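Long-range contact in carboxysome assembly protein CcmN (PDB 7D6C), which is required for carboxysome formation, its N-terminal part binding the scaffold protein CcmM and its C-terminal peptide the shell protein CcmK2: residues 39-53 and 60-74. Sequence-based numbering, arbitrary orientation.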
loop_
_atom_site.group_PDB
_atom_site.type_symbol
_atom_site.label_atom_id
_atom_site.label_comp_id
_atom_site.label_asym_id
_atom_site.label_seq_id
_atom_site.Cartn_x
_atom_site.Cartn_y
_atom_site.Cartn_z
ATOM N N ILE F 39 -6.498 -9.241 7.916
ATOM C CA ILE F 39 -7.051 -10.484 7.394
ATOM C C ILE F 39 -6.251 -11.638 7.974
ATOM O O ILE F 39 -5.012 -11.624 7.936
ATOM C CB ILE F 39 -7.027 -10.504 5.855
ATOM C CG1 ILE F 39 -7.921 -9.398 5.322
ATOM C CG2 ILE F 39 -7.512 -11.831 5.298
ATOM C CD1 ILE F 39 -7.201 -8.127 5.155
ATOM N N ALA F 40 -6.953 -12.625 8.532
ATOM C CA ALA F 40 -6.311 -13.829 9.059
ATOM C C ALA F 40 -7.065 -15.045 8.537
ATOM O O ALA F 40 -8.279 -15.164 8.743
ATOM C CB ALA F 40 -6.258 -13.816 10.592
ATOM N N GLU F 41 -6.353 -15.933 7.839
ATOM C CA GLU F 41 -6.954 -17.162 7.338
ATOM C C GLU F 41 -7.290 -18.097 8.501
ATOM O O GLU F 41 -6.868 -17.889 9.647
ATOM C CB GLU F 41 -6.018 -17.856 6.343
ATOM C CG GLU F 41 -5.629 -17.008 5.151
ATOM C CD GLU F 41 -6.774 -16.838 4.169
ATOM O OE1 GLU F 41 -7.313 -15.714 4.040
ATOM O OE2 GLU F 41 -7.144 -17.835 3.518
ATOM N N ALA F 42 -8.057 -19.152 8.188
ATOM C CA ALA F 42 -8.636 -19.996 9.232
ATOM C C ALA F 42 -7.566 -20.624 10.104
ATOM O O ALA F 42 -7.777 -20.816 11.310
ATOM C CB ALA F 42 -9.511 -21.082 8.617
ATOM N N ASP F 43 -6.411 -20.927 9.520
ATOM C CA ASP F 43 -5.269 -21.475 10.238
ATOM C C ASP F 43 -4.413 -20.399 10.895
ATOM O O ASP F 43 -3.223 -20.627 11.139
ATOM C CB ASP F 43 -4.407 -22.290 9.275
ATOM C CG ASP F 43 -3.866 -21.449 8.128
ATOM O OD1 ASP F 43 -4.633 -20.631 7.547
ATOM O OD2 ASP F 43 -2.668 -21.607 7.822
ATOM N N SER F 44 -4.982 -19.236 11.188
ATOM C CA SER F 44 -4.135 -18.072 11.370
ATOM C C SER F 44 -4.835 -17.023 12.218
ATOM O O SER F 44 -6.072 -16.957 12.281
ATOM C CB SER F 44 -3.738 -17.493 10.009
ATOM O OG SER F 44 -2.778 -18.329 9.384
ATOM N N ARG F 45 -4.012 -16.180 12.844
ATOM C CA ARG F 45 -4.504 -15.098 13.678
ATOM C C ARG F 45 -3.547 -13.915 13.603
ATOM O O ARG F 45 -2.350 -14.072 13.340
ATOM C CB ARG F 45 -4.641 -15.547 15.129
ATOM C CG ARG F 45 -3.312 -16.025 15.667
ATOM C CD ARG F 45 -3.296 -16.208 17.159
ATOM N NE ARG F 45 -2.032 -16.838 17.509
ATOM C CZ ARG F 45 -1.107 -16.276 18.281
ATOM N NH1 ARG F 45 -1.341 -15.070 18.809
ATOM N NH2 ARG F 45 0.045 -16.922 18.529
ATOM N N ILE F 46 -4.084 -12.727 13.894
ATOM C CA ILE F 46 -3.298 -11.504 14.016
ATOM C C ILE F 46 -3.338 -11.066 15.473
ATOM O O ILE F 46 -4.397 -11.106 16.107
ATOM C CB ILE F 46 -3.845 -10.405 13.076
ATOM C CG1 ILE F 46 -3.514 -10.746 11.620
ATOM C CG2 ILE F 46 -3.292 -9.010 13.446
ATOM C CD1 ILE F 46 -4.189 -9.836 10.592
ATOM N N GLU F 47 -2.188 -10.669 16.007
ATOM C CA GLU F 47 -2.059 -10.222 17.390
ATOM C C GLU F 47 -1.272 -8.921 17.413
ATOM O O GLU F 47 -0.145 -8.877 16.911
ATOM C CB GLU F 47 -1.371 -11.287 18.255
ATOM C CG GLU F 47 -1.262 -10.989 19.758
ATOM C CD GLU F 47 -0.482 -12.072 20.548
ATOM O OE1 GLU F 47 -0.329 -13.212 20.049
ATOM O OE2 GLU F 47 -0.019 -11.782 21.677
ATOM N N ILE F 48 -1.863 -7.872 17.995
ATOM C CA ILE F 48 -1.277 -6.533 18.022
ATOM C C ILE F 48 -1.196 -6.073 19.474
ATOM O O ILE F 48 -2.211 -6.043 20.161
ATOM C CB ILE F 48 -2.104 -5.537 17.187
ATOM C CG1 ILE F 48 -2.212 -6.001 15.735
ATOM C CG2 ILE F 48 -1.568 -4.118 17.276
ATOM C CD1 ILE F 48 -3.423 -5.463 15.067
ATOM N N ALA F 49 -0.012 -5.678 19.933
ATOM C CA ALA F 49 0.181 -5.422 21.356
ATOM C C ALA F 49 -0.161 -3.969 21.717
ATOM O O ALA F 49 -0.882 -3.276 20.992
ATOM C CB ALA F 49 1.614 -5.796 21.756
ATOM N N SER F 50 0.393 -3.485 22.829
ATOM C CA SER F 50 -0.043 -2.257 23.477
ATOM C C SER F 50 0.663 -1.068 22.851
ATOM O O SER F 50 1.881 -1.091 22.655
ATOM C CB SER F 50 0.303 -2.305 24.965
ATOM O OG SER F 50 -0.301 -3.433 25.592
ATOM N N GLY F 51 -0.097 -0.019 22.553
ATOM C CA GLY F 51 0.504 1.215 22.090
ATOM C C GLY F 51 0.873 1.248 20.628
ATOM O O GLY F 51 1.437 2.248 20.173
ATOM N N VAL F 52 0.569 0.189 19.884
ATOM C CA VAL F 52 0.792 0.144 18.450
ATOM C C VAL F 52 -0.068 1.145 17.691
ATOM O O VAL F 52 -1.222 1.416 18.046
ATOM C CB VAL F 52 0.537 -1.293 17.969
ATOM C CG1 VAL F 52 0.384 -1.348 16.444
ATOM C CG2 VAL F 52 1.715 -2.153 18.387
ATOM N N CYS F 53 0.508 1.676 16.609
ATOM C CA CYS F 53 -0.184 2.499 15.626
ATOM C C CYS F 53 0.007 1.881 14.258
ATOM O O CYS F 53 1.129 1.511 13.899
ATOM C CB CYS F 53 0.371 3.905 15.617
ATOM S SG CYS F 53 0.488 4.510 17.266
ATOM N N ILE F 60 -2.531 -6.155 6.795
ATOM C CA ILE F 60 -1.926 -7.249 7.536
ATOM C C ILE F 60 -2.673 -8.513 7.154
ATOM O O ILE F 60 -3.881 -8.623 7.406
ATOM C CB ILE F 60 -1.982 -7.010 9.054
ATOM C CG1 ILE F 60 -1.578 -5.569 9.383
ATOM C CG2 ILE F 60 -1.079 -7.980 9.757
ATOM C CD1 ILE F 60 -0.098 -5.268 9.194
ATOM N N HIS F 61 -1.972 -9.462 6.533
ATOM C CA HIS F 61 -2.606 -10.701 6.092
ATOM C C HIS F 61 -1.822 -11.895 6.625
ATOM O O HIS F 61 -0.733 -12.201 6.125
ATOM C CB HIS F 61 -2.718 -10.751 4.575
ATOM C CG HIS F 61 -3.516 -11.907 4.082
ATOM N ND1 HIS F 61 -3.501 -12.318 2.768
ATOM C CD2 HIS F 61 -4.346 -12.755 4.732
ATOM C CE1 HIS F 61 -4.294 -13.365 2.628
ATOM N NE2 HIS F 61 -4.819 -13.651 3.805
ATOM N N ALA F 62 -2.377 -12.574 7.634
ATOM C CA ALA F 62 -1.690 -13.682 8.289
ATOM C C ALA F 62 -1.986 -14.969 7.541
ATOM O O ALA F 62 -3.146 -15.249 7.214
ATOM C CB ALA F 62 -2.106 -13.802 9.749
ATOM N N ARG F 63 -0.935 -15.731 7.235
ATOM C CA ARG F 63 -1.113 -16.963 6.473
ATOM C C ARG F 63 -0.143 -18.023 6.969
ATOM O O ARG F 63 1.071 -17.787 7.026
ATOM C CB ARG F 63 -0.928 -16.737 4.965
ATOM C CG ARG F 63 -1.769 -17.686 4.142
ATOM C CD ARG F 63 -1.489 -17.597 2.657
ATOM N NE ARG F 63 -1.434 -16.238 2.138
ATOM C CZ ARG F 63 -1.787 -15.954 0.892
ATOM N NH1 ARG F 63 -1.741 -14.704 0.417
ATOM N NH2 ARG F 63 -2.226 -16.940 0.120
ATOM N N GLY F 64 -0.697 -19.186 7.322
ATOM C CA GLY F 64 0.078 -20.276 7.884
ATOM C C GLY F 64 0.580 -20.040 9.291
ATOM O O GLY F 64 1.596 -20.628 9.688
ATOM N N GLY F 65 -0.081 -19.198 10.051
ATOM C CA GLY F 65 0.429 -18.927 11.365
ATOM C C GLY F 65 -0.077 -17.580 11.856
ATOM O O GLY F 65 -1.216 -17.200 11.582
ATOM N N ALA F 66 0.786 -16.884 12.586
ATOM C CA ALA F 66 0.390 -15.644 13.231
ATOM C C ALA F 66 1.241 -14.480 12.745
ATOM O O ALA F 66 2.411 -14.642 12.386
ATOM C CB ALA F 66 0.502 -15.750 14.756
ATOM N N ILE F 67 0.645 -13.298 12.753
ATOM C CA ILE F 67 1.392 -12.051 12.708
ATOM C C ILE F 67 1.234 -11.407 14.072
ATOM O O ILE F 67 0.115 -11.313 14.587
ATOM C CB ILE F 67 0.900 -11.122 11.583
ATOM C CG1 ILE F 67 0.905 -11.877 10.242
ATOM C CG2 ILE F 67 1.755 -9.889 11.526
ATOM C CD1 ILE F 67 0.512 -11.061 9.055
ATOM N N ILE F 68 2.344 -11.016 14.683
ATOM C CA ILE F 68 2.322 -10.419 16.009
ATOM C C ILE F 68 3.067 -9.100 15.925
ATOM O O ILE F 68 4.288 -9.081 15.716
ATOM C CB ILE F 68 2.944 -11.331 17.079
ATOM C CG1 ILE F 68 2.094 -12.584 17.277
ATOM C CG2 ILE F 68 3.103 -10.587 18.392
ATOM C CD1 ILE F 68 2.903 -13.806 17.595
ATOM N N ILE F 69 2.342 -8.004 16.079
ATOM C CA ILE F 69 2.939 -6.678 16.172
ATOM C C ILE F 69 3.099 -6.408 17.658
ATOM O O ILE F 69 2.109 -6.296 18.385
ATOM C CB ILE F 69 2.070 -5.609 15.489
ATOM C CG1 ILE F 69 1.530 -6.136 14.160
ATOM C CG2 ILE F 69 2.837 -4.291 15.297
ATOM C CD1 ILE F 69 2.605 -6.731 13.282
ATOM N N GLN F 70 4.337 -6.334 18.115
ATOM C CA GLN F 70 4.554 -6.202 19.548
ATOM C C GLN F 70 4.428 -4.739 19.970
ATOM O O GLN F 70 4.247 -3.839 19.141
ATOM C CB GLN F 70 5.901 -6.801 19.916
ATOM C CG GLN F 70 5.986 -8.242 19.454
ATOM C CD GLN F 70 6.754 -9.106 20.402
ATOM O OE1 GLN F 70 7.964 -8.911 20.582
ATOM N NE2 GLN F 70 6.060 -10.061 21.044
ATOM N N ALA F 71 4.499 -4.508 21.281
ATOM C CA ALA F 71 4.079 -3.226 21.836
ATOM C C ALA F 71 4.964 -2.086 21.365
ATOM O O ALA F 71 6.190 -2.226 21.260
ATOM C CB ALA F 71 4.099 -3.270 23.350
ATOM N N GLY F 72 4.320 -0.942 21.099
ATOM C CA GLY F 72 4.989 0.267 20.692
ATOM C C GLY F 72 5.547 0.235 19.298
ATOM O O GLY F 72 6.123 1.242 18.856
ATOM N N ALA F 73 5.414 -0.887 18.593
ATOM C CA ALA F 73 5.764 -0.914 17.182
ATOM C C ALA F 73 4.821 -0.003 16.432
ATOM O O ALA F 73 3.666 0.181 16.827
ATOM C CB ALA F 73 5.689 -2.326 16.604
ATOM N N LEU F 74 5.335 0.589 15.357
ATOM C CA LEU F 74 4.628 1.590 14.576
ATOM C C LEU F 74 4.753 1.263 13.098
ATOM O O LEU F 74 5.832 0.908 12.620
ATOM C CB LEU F 74 5.202 2.975 14.833
ATOM C CG LEU F 74 5.226 3.391 16.287
ATOM C CD1 LEU F 74 6.237 4.480 16.459
ATOM C CD2 LEU F 74 3.836 3.842 16.688
#
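His61 lies in a parallel bridge with Ile39, and its ring reaches along the neighbouring coil to Glu41. With CG anti to the backbone N (chi1 -172°), the imidazole brings CD2 to 3.3 Å from Ile39 CG2, while NE2 donates to Glu41 OE1 over 3.2 Å. The carboxylate stands nearly upright to the ring, planes 77° apart, and the N-H, close to the ring plane, comes to OE1 from above the carboxylate. ND1 bonds a polar side chain of another protein's chain; both ring nitrogens are thus engaged, which probably limits rotation of the ring. A leucine in its place would probably cost Glu41 OE1 and that polar side chain their imidazole partner.

At the corner, Ser44 OG accepts the N-H of Gly65 at 2.9 Å, and the register slips by one residue before pairing resumes. From Arg45 to Ala49 the chain then alternates N-H and C=O with 65-69. On the outer face, the guanidinium of Arg45 lays one face over Ala66 CB; the extended Glu47 runs beside Ile68, with OE1 3.7 Å from Ile68 CG1. Inward, Ile46 CD1 packs on Ile60 CG2 at 3.7 Å, and Ile48 lies alongside Ile69, pointing the same way. Val52 crosses Ile69 at about a right angle, its CG2 3.9 Å from Ile69 CG2. Past the matching type II turns, Cys53 SG touches Leu74 CD2.

Isoleucines stacked inside, Ile46 on Ile67 and Ile48 on Ile69, and three parallel sheets joined by tight corners fit the left-handed parallel beta-helix of hexapeptide-repeat type, here CcmN's N-terminal, CcmM-interacting domain.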